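Local coordinates for protein malate synthase (Haloferax volcanii, PDB 3OYZ) that catalyses the magnesium-dependent Claisen condensation of acetyl-CoA with glyoxylate and the hydrolysis of the malyl-CoA intermediate to malate in the glyoxylate cycle, at residues D188-T194 with L206-L212; G240-R244 with G255-L259; V124-W130 with E161-M166. One frame throughout, in Å; residues are numbered along the deposited sequence.

Overall arrangement
All three contacts are largely buried in the TIM barrel of one subunit, yet they show how chemistry follows place. Contact 1 forms part of the active centre: residues 188-194 bind pyruvate and magnesium, and helix 190-197 meets the loop and start of helix 210-223 through aromatic rings. Contact 2 belongs to a beta-alpha-beta unit, where a tyrosine hydroxyl ties helix 238-249 to strand 255-258, the strand that also lines the pyruvate and acetyl-CoA pockets. Contact 3 lies farther out, its centre about 17 Å from the centre of the chain, and relies on glycines, alanines and one tryptophan. Contact 1 touches both others, through Glu190-Arg244 and Tyr193-Glu163, whereas contacts 2 and 3 remain apart.

Contact 1 of 3, residues D188-T194 with L206-L212; sequences DGEVDYT and LPAWPEL. With MG (magnesium ion), chain D; PYR (pyruvic acid), chain C.
The chi1 of Tyr193 (-178°) swings its ring off helix 190-197 toward Trp209, whose own CG lies beside its backbone N, opposite the carbonyl carbon, and the two rings meet as a T-shaped, edge-to-face pair. The tyrosine supplies the edge: its CE2 comes within 3.5 Å of Trp209 CD2, over the indole face, and the planes stand at 84°. Pro207 CB covers the opposite face of the indole, near the rim. Leu212 lays CD2 almost centrally over a face of the Tyr193 ring, a CH-pi contact of 3.8 Å to the centroid.

The indole is also held at its edge. Trp209 NE1 donates nearly straight (171°) and in the ring plane to Thr194 OG1 at 3.2 Å. That hydroxyl spends its own proton on Glu190 O, 2.7 Å from OG1, where the backbone N of Thr194 arrives from the other face of the carbonyl. Leu206 packs its methyls against Val191 and Glu190, while the Tyr193 hydroxyl pairs with Glu163 and the Glu190 carboxylate with Arg244.

Val191 N and Asp192 N each donate to a carboxylate oxygen of pyruvate, and Asp192 OD2 binds magnesium at 1.9 Å; Glu158 is the other protein ligand. This grip on pyruvate, probably standing in for glyoxylate, lies where strand 183-188 ends and helix 190-197 begins, consistent with TIM barrels, whose active sites lie at strand C-terminal ends.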
# COMPACT_ATOMS: atom_id res chain seq x y z
N ASP A 188 6.98 -12.48 6.15
CA ASP A 188 5.92 -11.88 6.94
C ASP A 188 5.43 -12.78 8.08
O ASP A 188 5.31 -13.99 7.88
CB ASP A 188 4.73 -11.54 6.05
CG ASP A 188 5.05 -10.35 5.16
OD1 ASP A 188 5.90 -9.57 5.63
OD2 ASP A 188 4.55 -10.24 4.05
N GLY A 189 5.11 -12.15 9.21
CA GLY A 189 4.51 -12.85 10.31
C GLY A 189 3.16 -12.26 10.60
O GLY A 189 3.03 -11.49 11.53
N GLU A 190 2.14 -12.66 9.86
CA GLU A 190 0.84 -12.00 9.94
C GLU A 190 0.19 -12.06 11.32
O GLU A 190 -0.59 -11.16 11.64
CB GLU A 190 -0.14 -12.49 8.88
CG GLU A 190 -0.07 -11.76 7.53
CD GLU A 190 0.90 -12.39 6.54
OE1 GLU A 190 1.75 -13.16 7.04
OE2 GLU A 190 0.87 -12.09 5.32
N VAL A 191 0.55 -13.04 12.13
CA VAL A 191 -0.17 -13.25 13.39
C VAL A 191 0.30 -12.21 14.41
O VAL A 191 -0.50 -11.43 14.92
CB VAL A 191 -0.06 -14.68 13.95
CG1 VAL A 191 -1.05 -14.77 15.10
CG2 VAL A 191 -0.46 -15.67 12.88
N ASP A 192 1.60 -12.19 14.71
CA ASP A 192 2.11 -11.15 15.59
C ASP A 192 1.97 -9.75 14.96
O ASP A 192 1.78 -8.76 15.69
CB ASP A 192 3.57 -11.43 15.87
CG ASP A 192 3.76 -12.45 17.01
OD1 ASP A 192 3.05 -12.23 18.01
OD2 ASP A 192 4.53 -13.44 16.84
N TYR A 193 1.92 -9.67 13.64
CA TYR A 193 1.74 -8.36 13.02
C TYR A 193 0.34 -7.84 13.29
O TYR A 193 0.15 -6.68 13.64
CB TYR A 193 1.96 -8.52 11.52
CG TYR A 193 1.84 -7.22 10.73
CD1 TYR A 193 2.92 -6.33 10.67
CD2 TYR A 193 0.68 -6.92 10.00
CE1 TYR A 193 2.82 -5.12 9.90
CE2 TYR A 193 0.59 -5.76 9.25
CZ TYR A 193 1.67 -4.90 9.15
OH TYR A 193 1.45 -3.76 8.39
N THR A 194 -0.66 -8.71 13.18
CA THR A 194 -2.05 -8.37 13.54
C THR A 194 -2.17 -7.80 14.92
O THR A 194 -2.87 -6.79 15.12
CB THR A 194 -2.96 -9.61 13.47
OG1 THR A 194 -2.99 -9.97 12.10
CG2 THR A 194 -4.46 -9.34 13.92
N LEU A 206 -7.23 -14.10 10.58
CA LEU A 206 -6.25 -13.08 10.19
C LEU A 206 -6.77 -12.17 9.09
O LEU A 206 -7.33 -12.65 8.10
CB LEU A 206 -4.99 -13.77 9.67
CG LEU A 206 -4.19 -14.55 10.70
CD1 LEU A 206 -2.97 -15.10 9.92
CD2 LEU A 206 -3.69 -13.69 11.85
N PRO A 207 -6.60 -10.84 9.23
CA PRO A 207 -6.77 -10.02 8.04
C PRO A 207 -5.79 -10.48 6.91
O PRO A 207 -4.75 -11.08 7.14
CB PRO A 207 -6.33 -8.60 8.50
CG PRO A 207 -6.27 -8.65 9.95
CD PRO A 207 -6.07 -10.11 10.39
N ALA A 208 -6.05 -10.10 5.68
CA ALA A 208 -5.23 -10.47 4.54
C ALA A 208 -3.94 -9.63 4.33
O ALA A 208 -2.99 -10.10 3.68
CB ALA A 208 -6.14 -10.45 3.30
N TRP A 209 -3.91 -8.42 4.91
CA TRP A 209 -2.75 -7.47 4.82
C TRP A 209 -2.06 -7.44 3.46
O TRP A 209 -0.84 -7.65 3.36
CB TRP A 209 -1.71 -7.90 5.87
CG TRP A 209 -2.20 -7.88 7.27
CD1 TRP A 209 -2.30 -8.92 8.15
CD2 TRP A 209 -2.53 -6.68 7.99
NE1 TRP A 209 -2.69 -8.44 9.36
CE2 TRP A 209 -2.83 -7.07 9.30
CE3 TRP A 209 -2.55 -5.32 7.65
CZ2 TRP A 209 -3.23 -6.14 10.29
CZ3 TRP A 209 -2.89 -4.39 8.64
CH2 TRP A 209 -3.25 -4.81 9.94
N PRO A 210 -2.81 -7.09 2.41
CA PRO A 210 -2.15 -7.05 1.09
C PRO A 210 -0.98 -6.10 1.03
O PRO A 210 0.02 -6.39 0.38
CB PRO A 210 -3.25 -6.53 0.12
CG PRO A 210 -4.37 -6.03 1.00
CD PRO A 210 -4.20 -6.59 2.41
N GLU A 211 -1.09 -4.94 1.68
CA GLU A 211 0.01 -3.96 1.65
C GLU A 211 1.27 -4.43 2.34
O GLU A 211 2.38 -4.15 1.84
CB GLU A 211 -0.35 -2.59 2.26
CG GLU A 211 -1.57 -1.94 1.59
CD GLU A 211 -2.92 -2.41 2.14
OE1 GLU A 211 -2.98 -3.36 2.99
OE2 GLU A 211 -3.95 -1.87 1.67
N LEU A 212 1.12 -5.17 3.44
CA LEU A 212 2.30 -5.73 4.07
C LEU A 212 3.07 -6.62 3.09
O LEU A 212 4.27 -6.55 3.02
CB LEU A 212 1.96 -6.51 5.33
CG LEU A 212 3.10 -7.28 5.97
CD1 LEU A 212 4.34 -6.47 6.43
CD2 LEU A 212 2.62 -8.30 7.03
MG MG D . 5.31 -14.21 15.30
C PYR C . 3.64 -14.86 13.21
O PYR C . 3.74 -14.07 14.22
OXT PYR C . 2.75 -14.72 12.30
CA PYR C . 4.66 -15.81 13.06
O3 PYR C . 5.64 -15.86 13.92
CB PYR C . 4.67 -16.70 11.88
O HOH W 1 4.95 -16.24 16.47
O HOH W 2 7.18 -14.56 15.93

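Contact 2 of 3, residues G240-R244 with G255-L259; sequences GYRER and GIWSL. With ACO (acetyl coenzyme *a), chain B; PYR (pyruvic acid), chain C.
Tyr241 and Ile256 lie alongside each other, pointing opposite ways, the tyrosine running from helix 238-249 to the strand and the isoleucine from the strand back to the helix. Their overlap brings Ile256 CD1 to 3.6 Å from Tyr241 CE1, obliquely to the ring, while CG2 of the same isoleucine lies beside the hydroxyl. Arg244 crosses Ile256 at a slant, offering only its CG methylene; its guanidinium turns to Asp229.

The phenol ends in a polar grip. Tyr241 OH donates to Trp257 O at 2.9 Å, with this acceptor lying at the edge of the ring and in its plane; the donor sits 33° out of the carbonyl plane. Ser258 OG, 2.8 Å from Tyr241 OH, donates to the same hydroxyl, which therefore both gives and receives a proton. With CG anti to the backbone nitrogen (chi1 -166°), the ring can span the gap, although the axes of segments 240-244 and 255-258 come no nearer than 10.8 Å.

Trp257 itself heads the other way. One face of its indole takes the pyruvate methyl: Trp257 CH2 is 3.2 Å from PYR CB, and Trp257 NE1 is hydrogen-bonded to Thr16 OG1. One residue beyond the strand, Leu259 O accepts from both N6A and N8P of acetyl-CoA.

The chemistry implies that the tyrosine hydroxyl satisfies a buried strand carbonyl and serine, which would steady the backbone of Trp257 and Ser258, consistent with a second-shell position behind an indole that touches pyruvate and acetyl-CoA.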
# COMPACT_ATOMS: atom_id res chain seq x y z
N GLY A 240 -8.27 -22.55 0.12
CA GLY A 240 -7.83 -21.25 0.66
C GLY A 240 -6.32 -21.04 0.56
O GLY A 240 -5.89 -20.00 0.13
N TYR A 241 -5.52 -22.04 0.91
CA TYR A 241 -4.07 -21.96 0.84
C TYR A 241 -3.69 -21.76 -0.61
O TYR A 241 -2.86 -20.88 -0.90
CB TYR A 241 -3.44 -23.21 1.43
CG TYR A 241 -1.95 -23.22 1.77
CD1 TYR A 241 -1.35 -22.20 2.52
CD2 TYR A 241 -1.17 -24.31 1.38
CE1 TYR A 241 0.02 -22.28 2.88
CE2 TYR A 241 0.17 -24.42 1.71
CZ TYR A 241 0.75 -23.41 2.47
OH TYR A 241 2.07 -23.60 2.78
N ARG A 242 -4.34 -22.47 -1.53
CA ARG A 242 -4.00 -22.27 -2.93
C ARG A 242 -4.31 -20.88 -3.44
O ARG A 242 -3.50 -20.31 -4.17
CB ARG A 242 -4.71 -23.24 -3.90
CG ARG A 242 -4.22 -24.67 -3.84
CD ARG A 242 -5.22 -25.56 -4.58
NE ARG A 242 -4.70 -26.91 -4.46
CZ ARG A 242 -5.35 -28.01 -4.81
NH1 ARG A 242 -6.57 -27.90 -5.33
NH2 ARG A 242 -4.77 -29.20 -4.65
N GLU A 243 -5.49 -20.37 -3.12
CA GLU A 243 -5.89 -19.02 -3.55
C GLU A 243 -4.95 -17.93 -2.94
O GLU A 243 -4.64 -16.93 -3.62
CB GLU A 243 -7.30 -18.74 -3.01
CG GLU A 243 -8.36 -19.54 -3.81
CD GLU A 243 -9.77 -19.37 -3.24
OE1 GLU A 243 -9.95 -18.80 -2.13
OE2 GLU A 243 -10.72 -19.86 -3.90
N ARG A 244 -4.53 -18.11 -1.69
CA ARG A 244 -3.59 -17.17 -1.04
C ARG A 244 -2.25 -17.21 -1.78
O ARG A 244 -1.65 -16.17 -2.09
CB ARG A 244 -3.41 -17.53 0.43
CG ARG A 244 -2.32 -16.69 1.10
CD ARG A 244 -2.71 -15.16 0.90
NE ARG A 244 -1.93 -14.44 1.88
CZ ARG A 244 -2.38 -13.96 3.03
NH1 ARG A 244 -3.69 -14.00 3.35
NH2 ARG A 244 -1.47 -13.48 3.84
N GLY A 255 7.24 -17.41 -2.13
CA GLY A 255 7.36 -18.42 -1.09
C GLY A 255 6.30 -18.27 -0.02
O GLY A 255 5.76 -17.16 0.15
N ILE A 256 6.02 -19.32 0.73
CA ILE A 256 4.99 -19.20 1.75
C ILE A 256 5.37 -20.06 2.93
O ILE A 256 6.07 -21.03 2.74
CB ILE A 256 3.52 -19.48 1.26
CG1 ILE A 256 2.48 -19.13 2.34
CG2 ILE A 256 3.41 -20.99 0.77
CD1 ILE A 256 1.03 -18.98 1.83
N TRP A 257 4.93 -19.70 4.13
CA TRP A 257 5.20 -20.51 5.31
C TRP A 257 4.31 -21.79 5.19
O TRP A 257 3.20 -21.71 4.65
CB TRP A 257 4.71 -19.74 6.52
CG TRP A 257 5.26 -20.06 7.86
CD1 TRP A 257 5.12 -21.25 8.59
CD2 TRP A 257 5.95 -19.13 8.72
NE1 TRP A 257 5.78 -21.11 9.80
CE2 TRP A 257 6.27 -19.83 9.91
CE3 TRP A 257 6.38 -17.79 8.57
CZ2 TRP A 257 6.97 -19.22 10.95
CZ3 TRP A 257 7.10 -17.20 9.57
CH2 TRP A 257 7.38 -17.90 10.78
N SER A 258 4.82 -22.93 5.64
CA SER A 258 4.06 -24.19 5.69
C SER A 258 3.98 -24.67 7.11
O SER A 258 4.97 -24.58 7.82
CB SER A 258 4.78 -25.23 4.84
OG SER A 258 4.41 -24.89 3.54
N LEU A 259 2.80 -25.08 7.59
CA LEU A 259 2.69 -25.44 9.02
C LEU A 259 2.65 -26.98 9.15
O LEU A 259 2.80 -27.54 10.24
CB LEU A 259 1.44 -24.82 9.66
CG LEU A 259 1.51 -23.28 9.68
CD1 LEU A 259 0.22 -22.73 10.18
CD2 LEU A 259 2.68 -22.97 10.63
N1A ACO B . 6.75 -30.62 11.81
C2A ACO B . 7.00 -31.95 11.85
N3A ACO B . 6.00 -32.84 11.80
C4A ACO B . 4.69 -32.48 11.73
C5A ACO B . 4.39 -31.03 11.68
C6A ACO B . 5.51 -30.08 11.76
N6A ACO B . 5.19 -28.76 11.76
N7A ACO B . 3.06 -30.90 11.62
C8A ACO B . 2.54 -32.15 11.65
N9A ACO B . 3.50 -33.08 11.67
C1B ACO B . 3.22 -34.55 11.67
C2B ACO B . 2.01 -34.80 12.55
O2B ACO B . 2.44 -34.92 13.91
C3B ACO B . 1.41 -36.06 11.97
O3B ACO B . 2.27 -37.08 12.49
P3B ACO B . 1.89 -38.67 12.69
O7A ACO B . 2.63 -39.24 11.49
O8A ACO B . 0.37 -38.61 12.64
O9A ACO B . 2.41 -39.09 14.05
C4B ACO B . 1.67 -35.88 10.48
O4B ACO B . 2.84 -35.07 10.38
C5B ACO B . 0.53 -35.13 9.80
O5B ACO B . 0.08 -34.13 10.72
P1A ACO B . -1.28 -33.32 10.50
O1A ACO B . -2.53 -34.13 10.65
O2A ACO B . -1.12 -32.69 9.15
O3A ACO B . -1.40 -32.14 11.58
P2A ACO B . -1.75 -32.41 13.12
O4A ACO B . -0.87 -33.59 13.36
O5A ACO B . -3.24 -32.20 13.28
O6A ACO B . -1.16 -31.16 13.97
CBP ACO B . -0.35 -28.86 14.34
CCP ACO B . -1.39 -29.77 13.67
CDP ACO B . -0.37 -29.03 15.85
CEP ACO B . -0.75 -27.43 14.03
CAP ACO B . 1.08 -29.17 13.88
OAP ACO B . 1.00 -29.25 12.46
C9P ACO B . 2.10 -28.10 14.23
O9P ACO B . 2.45 -27.95 15.40
N8P ACO B . 2.53 -27.33 13.22
C7P ACO B . 3.51 -26.29 13.48
C6P ACO B . 2.94 -25.07 14.22
C5P ACO B . 4.02 -24.01 14.15
O5P ACO B . 5.08 -24.26 13.56
N4P ACO B . 3.72 -22.84 14.69
C3P ACO B . 4.59 -21.68 14.70
C2P ACO B . 4.77 -21.09 13.30
S1P ACO B . 3.42 -19.95 13.26
C ACO B . 3.83 -18.55 14.10
O ACO B . 4.76 -18.49 14.87
CH3 ACO B . 2.94 -17.36 13.89
C PYR C . 3.64 -14.86 13.21
O PYR C . 3.74 -14.07 14.22
OXT PYR C . 2.75 -14.72 12.30
CA PYR C . 4.66 -15.81 13.06
O3 PYR C . 5.64 -15.86 13.92
CB PYR C . 4.67 -16.70 11.88

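Contact 3 of 3, residues V124-W130 with E161-M166; sequences VGGIDDW and EAELAM
The loop before helix 127-143 runs close against helix 160-165, with Gly125 and Ala162 bringing their CA atoms to 4.6 Å and Gly126 and Ala165 theirs to 5.1 Å. Backbone therefore meets backbone almost directly: the CA of Ala162 makes a CA-H...O contact of 3.2 Å with Gly125 O, and no conventional hydrogen bond passes straight between the two segments. Gly125 adopts phi -115° and psi -128°, a conformation open to a residue without a side chain.

Small methyls fill the seam. Ala162 CB touches the carbonyl oxygens of Val124 and Gly125 and lies beside Val124 CG2. Ala165 CB sits where the helix of Ile127 starts, 3.6 Å from Ile127 N, and also meets the indole of Trp130 obliquely. Gly126 is the N-cap of that helix, so the contact joins the helix start following strand 118-121 to the helix following strand 152-157, two adjacent strands of the TIM barrel.

Trp130 closes the inner side. Its CG is anti to the carbonyl carbon (chi1 -55°), which turns the indole back toward its own loop, and NE1 donates to Gly125 O at 2.9 Å from above the carbonyl plane. The benzo edge then faces Ala162 O, and CH2 reaches CG of Met166 at 4.1 Å, the two side chains running at a slant to each other. Ile127 CD1 covers one indole face, toward the rim.

At the other end Glu161 packs its CB against the Gly125-Gly126 backbone. One water bridges the segments, accepting from Gly126 N and donating to Glu161 OE2 at 2.7 Å. The same carboxylate oxygen forms a salt bridge with Arg170 of the second subunit, while Asp129 OD2 receives both Gly125 N and the indole of Trp87.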
# COMPACT_ATOMS: atom_id res chain seq x y z
N VAL A 124 11.81 -8.49 15.02
CA VAL A 124 12.79 -7.42 14.84
C VAL A 124 11.98 -6.08 14.81
O VAL A 124 10.76 -6.08 14.60
CB VAL A 124 13.67 -7.68 13.61
CG1 VAL A 124 14.59 -8.98 13.77
CG2 VAL A 124 12.83 -7.73 12.32
N GLY A 125 12.65 -4.97 15.08
CA GLY A 125 12.00 -3.64 15.09
C GLY A 125 12.60 -2.81 13.97
O GLY A 125 12.66 -3.32 12.84
N GLY A 126 13.08 -1.59 14.28
CA GLY A 126 13.74 -0.74 13.27
C GLY A 126 15.12 -1.25 12.91
O GLY A 126 15.63 -2.22 13.52
N ILE A 127 15.75 -0.61 11.92
CA ILE A 127 17.00 -1.15 11.42
C ILE A 127 18.09 -1.23 12.50
O ILE A 127 18.95 -2.13 12.47
CB ILE A 127 17.43 -0.33 10.17
CG1 ILE A 127 18.55 -1.11 9.44
CG2 ILE A 127 17.94 1.10 10.62
CD1 ILE A 127 17.85 -2.30 8.67
N ASP A 128 18.04 -0.39 13.55
CA ASP A 128 19.11 -0.49 14.54
C ASP A 128 18.94 -1.79 15.39
O ASP A 128 19.95 -2.35 15.79
CB ASP A 128 19.16 0.75 15.46
CG ASP A 128 19.87 1.91 14.74
OD1 ASP A 128 20.38 1.76 13.59
OD2 ASP A 128 20.01 2.98 15.32
N ASP A 129 17.72 -2.28 15.55
CA ASP A 129 17.50 -3.62 16.20
C ASP A 129 18.00 -4.74 15.27
O ASP A 129 18.57 -5.74 15.73
CB ASP A 129 16.00 -3.88 16.42
CG ASP A 129 15.73 -5.23 17.16
OD1 ASP A 129 16.31 -5.44 18.27
OD2 ASP A 129 15.04 -6.10 16.55
N TRP A 130 17.80 -4.62 13.95
CA TRP A 130 18.42 -5.62 13.05
C TRP A 130 19.93 -5.63 13.12
O TRP A 130 20.57 -6.69 13.01
CB TRP A 130 18.06 -5.44 11.53
CG TRP A 130 16.58 -5.40 11.20
CD1 TRP A 130 15.54 -4.94 11.95
CD2 TRP A 130 16.04 -5.69 9.90
NE1 TRP A 130 14.37 -4.95 11.22
CE2 TRP A 130 14.66 -5.36 9.94
CE3 TRP A 130 16.62 -6.13 8.70
CZ2 TRP A 130 13.80 -5.54 8.84
CZ3 TRP A 130 15.76 -6.29 7.57
CH2 TRP A 130 14.37 -6.02 7.67
N GLU A 161 7.22 -1.29 12.84
CA GLU A 161 8.57 -0.70 12.79
C GLU A 161 9.39 -1.53 11.78
O GLU A 161 10.24 -0.95 11.11
CB GLU A 161 9.34 -0.75 14.15
CG GLU A 161 8.88 0.10 15.28
CD GLU A 161 9.83 -0.03 16.52
OE1 GLU A 161 9.44 -0.83 17.40
OE2 GLU A 161 10.93 0.59 16.59
N ALA A 162 9.24 -2.87 11.73
CA ALA A 162 10.15 -3.62 10.90
C ALA A 162 9.68 -3.39 9.47
O ALA A 162 10.50 -3.54 8.56
CB ALA A 162 9.97 -5.14 11.20
N GLU A 163 8.38 -3.27 9.26
CA GLU A 163 7.87 -3.01 7.90
C GLU A 163 8.47 -1.74 7.34
O GLU A 163 8.95 -1.71 6.18
CB GLU A 163 6.33 -2.87 7.87
CG GLU A 163 5.74 -2.55 6.48
CD GLU A 163 4.22 -2.39 6.60
OE1 GLU A 163 3.75 -2.55 7.74
OE2 GLU A 163 3.47 -2.07 5.65
N LEU A 164 8.46 -0.68 8.14
CA LEU A 164 9.15 0.58 7.72
C LEU A 164 10.67 0.42 7.55
O LEU A 164 11.27 1.02 6.62
CB LEU A 164 8.89 1.69 8.76
CG LEU A 164 7.43 2.17 8.78
CD1 LEU A 164 7.09 3.06 9.97
CD2 LEU A 164 7.05 2.85 7.46
N ALA A 165 11.28 -0.44 8.39
CA ALA A 165 12.75 -0.59 8.30
C ALA A 165 13.16 -1.19 6.95
O ALA A 165 14.30 -1.03 6.50
CB ALA A 165 13.35 -1.49 9.43
N MET A 166 12.25 -1.79 6.20
CA MET A 166 12.68 -2.40 4.91
C MET A 166 12.94 -1.29 3.88
O MET A 166 13.68 -1.53 2.91
CB MET A 166 11.66 -3.40 4.35
CG MET A 166 11.50 -4.65 5.15
SD MET A 166 10.30 -5.76 4.37
CE MET A 166 8.72 -5.08 4.83
O HOH W 3 12.95 -1.09 17.27